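Long-range contacts in imine reductase (Bacillus cereus, PDB 4D3D), which catalyses the NADPH-dependent reduction of imines, reducing 2-methylpyrroline with S selectivity: residues N78-L83 and G104-N109; I94-S99 and A122-D127; L280-R285 and E301-S306. All coordinates share one frame; numbering follows the deposited sequence.

Contact 1: residues N78-L83 and G104-N109; sequences NELVIL and GKVLVN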
# COMPACT_ATOMS: atom_id res chain seq x y z
N ASN B 78 -32.10 6.17 -29.86
CA ASN B 78 -32.36 6.44 -28.47
C ASN B 78 -31.66 7.74 -28.03
O ASN B 78 -30.66 8.20 -28.64
CB ASN B 78 -31.84 5.29 -27.54
CG ASN B 78 -32.57 4.01 -27.69
OD1 ASN B 78 -32.08 3.03 -28.28
ND2 ASN B 78 -33.78 4.01 -27.23
N GLU B 79 -32.15 8.28 -26.91
CA GLU B 79 -31.51 9.42 -26.23
C GLU B 79 -30.25 9.00 -25.49
O GLU B 79 -29.23 9.66 -25.58
CB GLU B 79 -32.49 9.97 -25.19
CG GLU B 79 -31.93 11.07 -24.30
CD GLU B 79 -33.04 11.57 -23.33
OE1 GLU B 79 -33.68 10.75 -22.63
OE2 GLU B 79 -33.32 12.77 -23.39
N LEU B 80 -30.34 7.86 -24.81
CA LEU B 80 -29.20 7.34 -24.02
C LEU B 80 -28.34 6.34 -24.81
O LEU B 80 -28.88 5.32 -25.33
CB LEU B 80 -29.74 6.70 -22.75
CG LEU B 80 -28.67 6.24 -21.76
CD1 LEU B 80 -27.90 7.41 -21.22
CD2 LEU B 80 -29.27 5.42 -20.63
N VAL B 81 -27.02 6.65 -24.89
CA VAL B 81 -26.06 5.89 -25.70
C VAL B 81 -24.92 5.51 -24.76
O VAL B 81 -24.19 6.37 -24.30
CB VAL B 81 -25.54 6.78 -26.84
CG1 VAL B 81 -24.50 6.01 -27.64
CG2 VAL B 81 -26.71 7.32 -27.67
N ILE B 82 -24.79 4.21 -24.48
CA ILE B 82 -23.64 3.71 -23.72
C ILE B 82 -22.43 3.49 -24.64
O ILE B 82 -22.55 2.75 -25.61
CB ILE B 82 -23.99 2.39 -23.01
CG1 ILE B 82 -25.26 2.46 -22.15
CG2 ILE B 82 -22.79 1.88 -22.20
CD1 ILE B 82 -25.38 3.58 -21.22
N LEU B 83 -21.30 4.15 -24.39
CA LEU B 83 -20.13 3.96 -25.20
C LEU B 83 -19.18 3.04 -24.42
O LEU B 83 -18.48 3.47 -23.51
CB LEU B 83 -19.47 5.29 -25.47
CG LEU B 83 -20.32 6.30 -26.23
CD1 LEU B 83 -19.54 7.56 -26.40
CD2 LEU B 83 -20.60 5.78 -27.62
N GLY B 104 -29.11 16.58 -28.26
CA GLY B 104 -30.03 15.88 -27.44
C GLY B 104 -29.64 14.47 -26.97
O GLY B 104 -30.40 13.80 -26.33
N LYS B 105 -28.48 14.01 -27.38
CA LYS B 105 -28.03 12.67 -26.98
C LYS B 105 -27.29 12.79 -25.65
O LYS B 105 -26.68 13.82 -25.38
CB LYS B 105 -27.11 12.13 -28.05
CG LYS B 105 -27.74 12.00 -29.44
CD LYS B 105 -29.03 11.20 -29.38
CE LYS B 105 -29.87 11.31 -30.69
NZ LYS B 105 -31.10 10.50 -30.60
N VAL B 106 -27.33 11.69 -24.90
CA VAL B 106 -26.56 11.60 -23.62
C VAL B 106 -25.61 10.41 -23.79
O VAL B 106 -26.10 9.25 -23.94
CB VAL B 106 -27.50 11.33 -22.44
CG1 VAL B 106 -26.71 11.14 -21.14
CG2 VAL B 106 -28.44 12.51 -22.28
N LEU B 107 -24.32 10.68 -23.87
CA LEU B 107 -23.26 9.71 -24.12
C LEU B 107 -22.68 9.31 -22.75
O LEU B 107 -22.24 10.19 -22.01
CB LEU B 107 -22.12 10.31 -24.97
CG LEU B 107 -22.37 10.57 -26.47
CD1 LEU B 107 -23.08 9.43 -27.18
CD2 LEU B 107 -23.21 11.84 -26.66
N VAL B 108 -22.70 8.03 -22.44
CA VAL B 108 -22.09 7.55 -21.18
C VAL B 108 -20.77 6.89 -21.58
O VAL B 108 -20.74 5.76 -22.12
CB VAL B 108 -23.05 6.56 -20.46
CG1 VAL B 108 -22.45 6.06 -19.13
CG2 VAL B 108 -24.38 7.18 -20.22
N ASN B 109 -19.66 7.52 -21.25
CA ASN B 109 -18.33 7.08 -21.66
C ASN B 109 -17.78 6.22 -20.59
O ASN B 109 -17.49 6.74 -19.50
CB ASN B 109 -17.39 8.28 -21.80
CG ASN B 109 -17.22 8.71 -23.21
OD1 ASN B 109 -17.81 9.74 -23.67
ND2 ASN B 109 -16.49 7.90 -23.95

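Contact 2: residues I94-S99 and A122-D127; sequences ILEPVS and AKWLED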
# COMPACT_ATOMS: atom_id res chain seq x y z
N ILE B 94 -15.39 7.72 -34.45
CA ILE B 94 -16.71 7.36 -34.96
C ILE B 94 -17.73 8.52 -34.92
O ILE B 94 -18.65 8.57 -35.74
CB ILE B 94 -17.30 6.09 -34.28
CG1 ILE B 94 -17.59 6.32 -32.83
CG2 ILE B 94 -16.40 4.83 -34.42
CD1 ILE B 94 -18.34 5.26 -32.15
N LEU B 95 -17.60 9.44 -33.95
CA LEU B 95 -18.59 10.54 -33.84
C LEU B 95 -18.25 11.82 -34.56
O LEU B 95 -19.17 12.52 -35.02
CB LEU B 95 -18.85 10.86 -32.35
CG LEU B 95 -19.40 9.79 -31.45
CD1 LEU B 95 -19.74 10.33 -30.08
CD2 LEU B 95 -20.58 9.11 -32.08
N GLU B 96 -16.97 12.16 -34.75
CA GLU B 96 -16.57 13.43 -35.42
C GLU B 96 -17.23 13.53 -36.79
O GLU B 96 -17.77 14.62 -37.14
CB GLU B 96 -15.04 13.63 -35.51
CG GLU B 96 -14.60 15.05 -36.02
CD GLU B 96 -14.71 15.20 -37.54
OE1 GLU B 96 -14.60 14.16 -38.24
OE2 GLU B 96 -15.01 16.35 -38.02
N PRO B 97 -17.25 12.41 -37.56
CA PRO B 97 -17.82 12.55 -38.92
C PRO B 97 -19.29 12.75 -38.93
O PRO B 97 -19.82 13.10 -40.02
CB PRO B 97 -17.46 11.20 -39.58
CG PRO B 97 -16.18 10.78 -38.85
CD PRO B 97 -16.49 11.16 -37.40
N VAL B 98 -19.96 12.49 -37.81
CA VAL B 98 -21.40 12.67 -37.69
C VAL B 98 -21.77 13.70 -36.60
O VAL B 98 -22.80 13.62 -36.00
CB VAL B 98 -22.12 11.33 -37.49
CG1 VAL B 98 -22.00 10.49 -38.76
CG2 VAL B 98 -21.60 10.57 -36.30
N SER B 99 -20.92 14.70 -36.46
CA SER B 99 -21.01 15.67 -35.33
C SER B 99 -22.34 16.43 -35.36
O SER B 99 -22.83 16.87 -34.29
CB SER B 99 -19.96 16.75 -35.60
OG SER B 99 -18.69 16.39 -35.16
N ALA B 122 -16.14 15.60 -22.67
CA ALA B 122 -17.35 16.27 -22.31
C ALA B 122 -17.58 17.60 -22.98
O ALA B 122 -18.72 17.88 -23.42
CB ALA B 122 -17.39 16.44 -20.81
N LYS B 123 -16.53 18.43 -23.04
CA LYS B 123 -16.62 19.76 -23.64
C LYS B 123 -16.89 19.63 -25.16
O LYS B 123 -17.76 20.37 -25.69
CB LYS B 123 -15.35 20.52 -23.43
CG LYS B 123 -15.35 21.89 -24.10
CD LYS B 123 -16.56 22.74 -23.58
CE LYS B 123 -16.51 24.27 -23.86
NZ LYS B 123 -15.98 24.66 -25.19
N TRP B 124 -16.16 18.71 -25.81
CA TRP B 124 -16.36 18.43 -27.26
C TRP B 124 -17.80 18.08 -27.54
O TRP B 124 -18.39 18.60 -28.56
CB TRP B 124 -15.34 17.38 -27.70
CG TRP B 124 -15.27 17.12 -29.20
CD1 TRP B 124 -14.39 17.69 -30.10
CD2 TRP B 124 -16.08 16.19 -29.93
NE1 TRP B 124 -14.64 17.15 -31.37
CE2 TRP B 124 -15.65 16.22 -31.27
CE3 TRP B 124 -17.10 15.30 -29.57
CZ2 TRP B 124 -16.23 15.40 -32.25
CZ3 TRP B 124 -17.63 14.44 -30.49
CH2 TRP B 124 -17.27 14.57 -31.87
N LEU B 125 -18.39 17.18 -26.78
CA LEU B 125 -19.76 16.79 -26.91
C LEU B 125 -20.77 17.91 -26.65
O LEU B 125 -21.70 18.10 -27.42
CB LEU B 125 -20.11 15.62 -26.03
CG LEU B 125 -19.40 14.29 -26.43
CD1 LEU B 125 -19.52 13.25 -25.36
CD2 LEU B 125 -20.10 13.83 -27.72
N GLU B 126 -20.55 18.70 -25.60
CA GLU B 126 -21.41 19.87 -25.33
C GLU B 126 -21.41 20.89 -26.46
O GLU B 126 -22.50 21.44 -26.72
CB GLU B 126 -20.98 20.56 -24.00
CG GLU B 126 -21.13 19.58 -22.86
N ASP B 127 -20.28 21.16 -27.08
CA ASP B 127 -20.15 22.10 -28.19
C ASP B 127 -21.09 21.62 -29.38
O ASP B 127 -21.52 22.44 -30.20
CB ASP B 127 -18.77 22.21 -28.69
CG ASP B 127 -17.87 23.02 -27.75
OD1 ASP B 127 -18.46 23.64 -26.83
OD2 ASP B 127 -16.66 23.02 -27.97

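Contact 3: residues L280-R285 and E301-S306; sequences LEVFRR and EIFKNS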
# COMPACT_ATOMS: atom_id res chain seq x y z
N LEU B 280 13.21 5.24 -0.67
CA LEU B 280 14.34 5.87 0.01
C LEU B 280 14.66 7.27 -0.60
O LEU B 280 14.87 8.23 0.11
CB LEU B 280 15.60 4.97 -0.09
CG LEU B 280 16.84 5.53 0.62
CD1 LEU B 280 16.50 5.74 2.09
CD2 LEU B 280 18.02 4.61 0.42
N GLU B 281 14.66 7.37 -1.91
CA GLU B 281 14.98 8.63 -2.56
C GLU B 281 13.92 9.71 -2.32
O GLU B 281 14.23 10.90 -2.22
CB GLU B 281 15.29 8.42 -4.02
CG GLU B 281 15.64 9.74 -4.79
CD GLU B 281 16.89 10.51 -4.30
OE1 GLU B 281 17.73 9.95 -3.50
OE2 GLU B 281 16.99 11.73 -4.71
N VAL B 282 12.67 9.34 -2.21
CA VAL B 282 11.61 10.28 -1.80
C VAL B 282 11.94 10.84 -0.40
O VAL B 282 11.88 12.06 -0.15
CB VAL B 282 10.21 9.65 -1.83
CG1 VAL B 282 9.19 10.63 -1.31
CG2 VAL B 282 9.80 9.24 -3.24
N PHE B 283 12.19 9.93 0.55
CA PHE B 283 12.58 10.34 1.93
C PHE B 283 13.79 11.27 1.91
O PHE B 283 13.79 12.28 2.62
CB PHE B 283 12.86 9.14 2.81
CG PHE B 283 11.59 8.53 3.45
CD1 PHE B 283 10.74 7.73 2.71
CD2 PHE B 283 11.30 8.79 4.76
CE1 PHE B 283 9.56 7.30 3.30
CE2 PHE B 283 10.13 8.29 5.37
CZ PHE B 283 9.29 7.52 4.60
N ARG B 284 14.81 10.92 1.14
CA ARG B 284 16.01 11.77 1.06
C ARG B 284 15.72 13.13 0.49
O ARG B 284 16.23 14.13 1.01
CB ARG B 284 17.12 11.08 0.34
CG ARG B 284 17.73 9.92 1.10
CD ARG B 284 19.08 9.41 0.60
NE ARG B 284 20.12 10.50 0.69
CZ ARG B 284 20.87 10.84 1.78
NH1 ARG B 284 20.78 10.18 2.99
NH2 ARG B 284 21.76 11.84 1.67
N ARG B 285 14.86 13.21 -0.50
CA ARG B 285 14.47 14.51 -1.00
C ARG B 285 13.76 15.34 0.01
O ARG B 285 13.96 16.53 0.10
CB ARG B 285 13.63 14.32 -2.32
CG ARG B 285 14.46 13.83 -3.47
CD ARG B 285 13.64 13.02 -4.49
NE ARG B 285 12.73 13.80 -5.17
CZ ARG B 285 11.72 13.34 -5.96
NH1 ARG B 285 11.33 11.99 -6.08
NH2 ARG B 285 11.04 14.27 -6.51
N GLU B 301 4.76 17.16 0.01
CA GLU B 301 5.37 18.31 -0.65
C GLU B 301 6.32 17.93 -1.73
O GLU B 301 6.43 18.70 -2.74
CB GLU B 301 6.09 19.24 0.35
CG GLU B 301 5.16 19.71 1.47
CD GLU B 301 3.84 20.41 1.02
OE1 GLU B 301 3.82 21.12 0.01
OE2 GLU B 301 2.81 20.25 1.70
N ILE B 302 7.04 16.80 -1.60
CA ILE B 302 7.87 16.32 -2.63
C ILE B 302 7.02 15.84 -3.83
O ILE B 302 7.38 16.12 -4.98
CB ILE B 302 8.78 15.17 -2.12
CG1 ILE B 302 9.75 15.70 -1.06
CG2 ILE B 302 9.52 14.50 -3.27
CD1 ILE B 302 10.65 16.81 -1.55
N PHE B 303 5.92 15.12 -3.57
CA PHE B 303 5.08 14.63 -4.64
C PHE B 303 4.44 15.83 -5.40
O PHE B 303 4.28 15.77 -6.62
CB PHE B 303 4.04 13.70 -4.11
CG PHE B 303 4.57 12.38 -3.61
CD1 PHE B 303 5.57 11.70 -4.29
CD2 PHE B 303 4.09 11.78 -2.46
CE1 PHE B 303 6.03 10.49 -3.86
CE2 PHE B 303 4.58 10.54 -2.01
CZ PHE B 303 5.52 9.88 -2.73
N LYS B 304 4.12 16.90 -4.66
CA LYS B 304 3.39 18.04 -5.20
C LYS B 304 4.32 18.78 -6.10
O LYS B 304 3.85 19.31 -7.10
CB LYS B 304 2.91 19.05 -4.11
CG LYS B 304 1.77 18.54 -3.27
N ASN B 305 5.60 18.87 -5.73
CA ASN B 305 6.55 19.81 -6.32
C ASN B 305 6.73 19.09 -7.60
O ASN B 305 5.73 18.74 -8.23
CB ASN B 305 7.85 19.94 -5.47
N SER B 306 7.96 18.77 -7.98
CA SER B 306 8.15 17.87 -9.12
C SER B 306 6.76 17.41 -9.67
O SER B 306 6.55 17.18 -10.88
CB SER B 306 9.04 16.69 -8.67
OG SER B 306 9.72 16.03 -9.75

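Contact 1: residues N78-L83 and G104-N109
Val81 N donates to Val106 O (2.9 Å) in a parallel ladder in which strand 80-83 lies beside strand 106-109, their axes 4.7 Å apart at closest approach and turned by 22°. Val106 N donates to Glu79 O, Val108 N to Val81 O, and Leu83 N to Val108 O (2.8 Å). Two carbonyls also receive a weaker CA-H...O approach, Glu79 O from Lys105 and Val81 O from Leu107.

Lys105 reaches back past the start of the ladder. Its CB passes Glu79 O, a bend at chi2 (-53°) swings CD to within 3.5 Å of Asn78 O, and the extended remainder takes CE past Asn78 O and brings NZ to it, at 3.1 Å and 60° above the carbonyl plane. A second bond from NZ, to Leu75 O, ties the ammonium to helix 71-77.

On one face of the sheet Leu80 CD1 packs on Val108 CG2 (3.7 Å) and on Val106 CG1, while Ile82 lies side by side with Val108, its CD1 meeting Val108 CB. Helix 157-170 covers Leu80 and Val106 here. On the other face Val81 CB meets Leu107 CD1 at 3.6 Å, the two side chains pointing the same way, and Leu83 CD1 touches both Leu107 CB and, crossing it obliquely, the Asn109 amide; Met91 of helix 88-95 touches Leu83 and Asn109. Two adjacent parallel strands joined through helix 88-95 make a beta-alpha-beta crossover, the repeating unit of the Rossmann fold, consistent with the NAD-binding domain of 6-phosphogluconate dehydrogenase relatives.

Contact 2: residues I94-S99 and A122-D127
The Trp124 indole meets segment 94-99 with the outer rim of its six-membered ring. Glu96 CA lies at that edge, in the ring plane and 3.7 Å from Trp124 CZ2, with Leu95 C beside it near Trp124 CH2 (4.0 Å). Leu125 CD2 is at the edge too, whereas Ser99 OG approaches Trp124 CZ2 obliquely at 3.9 Å. Arg128 makes a cation-pi contact with the indole, and Tyr92 meets it edge-to-face. With CG anti to the backbone N (chi1 -172°), Trp124 reaches its ring toward segment 94-99; the nearest CA atoms of the two segments, those of Ser99 and Leu125, are 8.6 Å apart. These segments belong to neighbouring helices of the Rossmann-type domain: helix 88-95, with the 3-10 turn that follows it, and helix 115-127. The Glu96 side chain crosses the indole at about a right angle, touching Trp124 CZ2 with CB while its carboxylate leads away. Deeper in, Leu95 CB rests against Trp124 CH2, and Leu95 CD1 reaches Leu125 CD2 at 4.2 Å. Ser99 OG donates to Glu96 O (2.8 Å), which also accepts from Ser99 N on the same face of its plane; a further bond joins Ser99 OG to Arg128 NE.

Contact 3: residues L280-R285 and E301-S306
Ile302 points toward Arg285 and touches it with two branches. Its CD1 lies 3.7 Å from Arg285 O and also meets Arg285 CB, while CG2, anti to the backbone N, sits over one face of the guanidinium, 3.5 Å above the plane and offset toward the rim; Ile302 CG2 to Arg285 NH2 is 3.6 Å. A bend at chi3 (68°) in Arg285 lays the flat group across this methyl. More loosely, Ile302 CG2 faces Val282 CG1 at 4.4 Å. Phe303 follows, its ring crossing Val282 at about a right angle, with Phe303 CZ 4.0 Å from Val282 CG1 and CE1 against Val282 CG2. The same ring meets His203 of the second subunit edge-to-face, and Leu199 of that subunit packs on Val282. Past the end of helix 300-304, Ser306 brings CB to the guanidinium edge, in plane, 3.8 Å from Arg285 NH2. Arg285 NH2 forms a salt bridge with Asp272 of the second subunit, whose OD1 also bonds Ser306 OG. Within the chain the contact is therefore apolar and van der Waals in kind, while the charge of Arg285 is met across the dimer interface: the isoleucine methyl covers one face of the guanidinium, and its NH2 makes the salt bridge to that aspartate.

Overall arrangement
From the N terminus, strand 80-83 enters contact 1, helix 88-95 runs into contact 2, and the chain then returns through strand 106-109, closing the loop of contact 1. Helix 115-127 closes contact 2 afterwards, so the two loops cross. Both lie in the Rossmann-type domain, their centres 12 Å apart, and they touch where Leu107 CD2 meets Leu125 CD2 at 3.8 Å, so Leu125 of the helix pair packs directly on the strand pair. Contact 3 follows in series, its centre about 43 Å from that of contact 1. There 301-306 folds back on helix 274-288 in the C-terminal helical domain, bringing the end of the modelled chain to the second subunit.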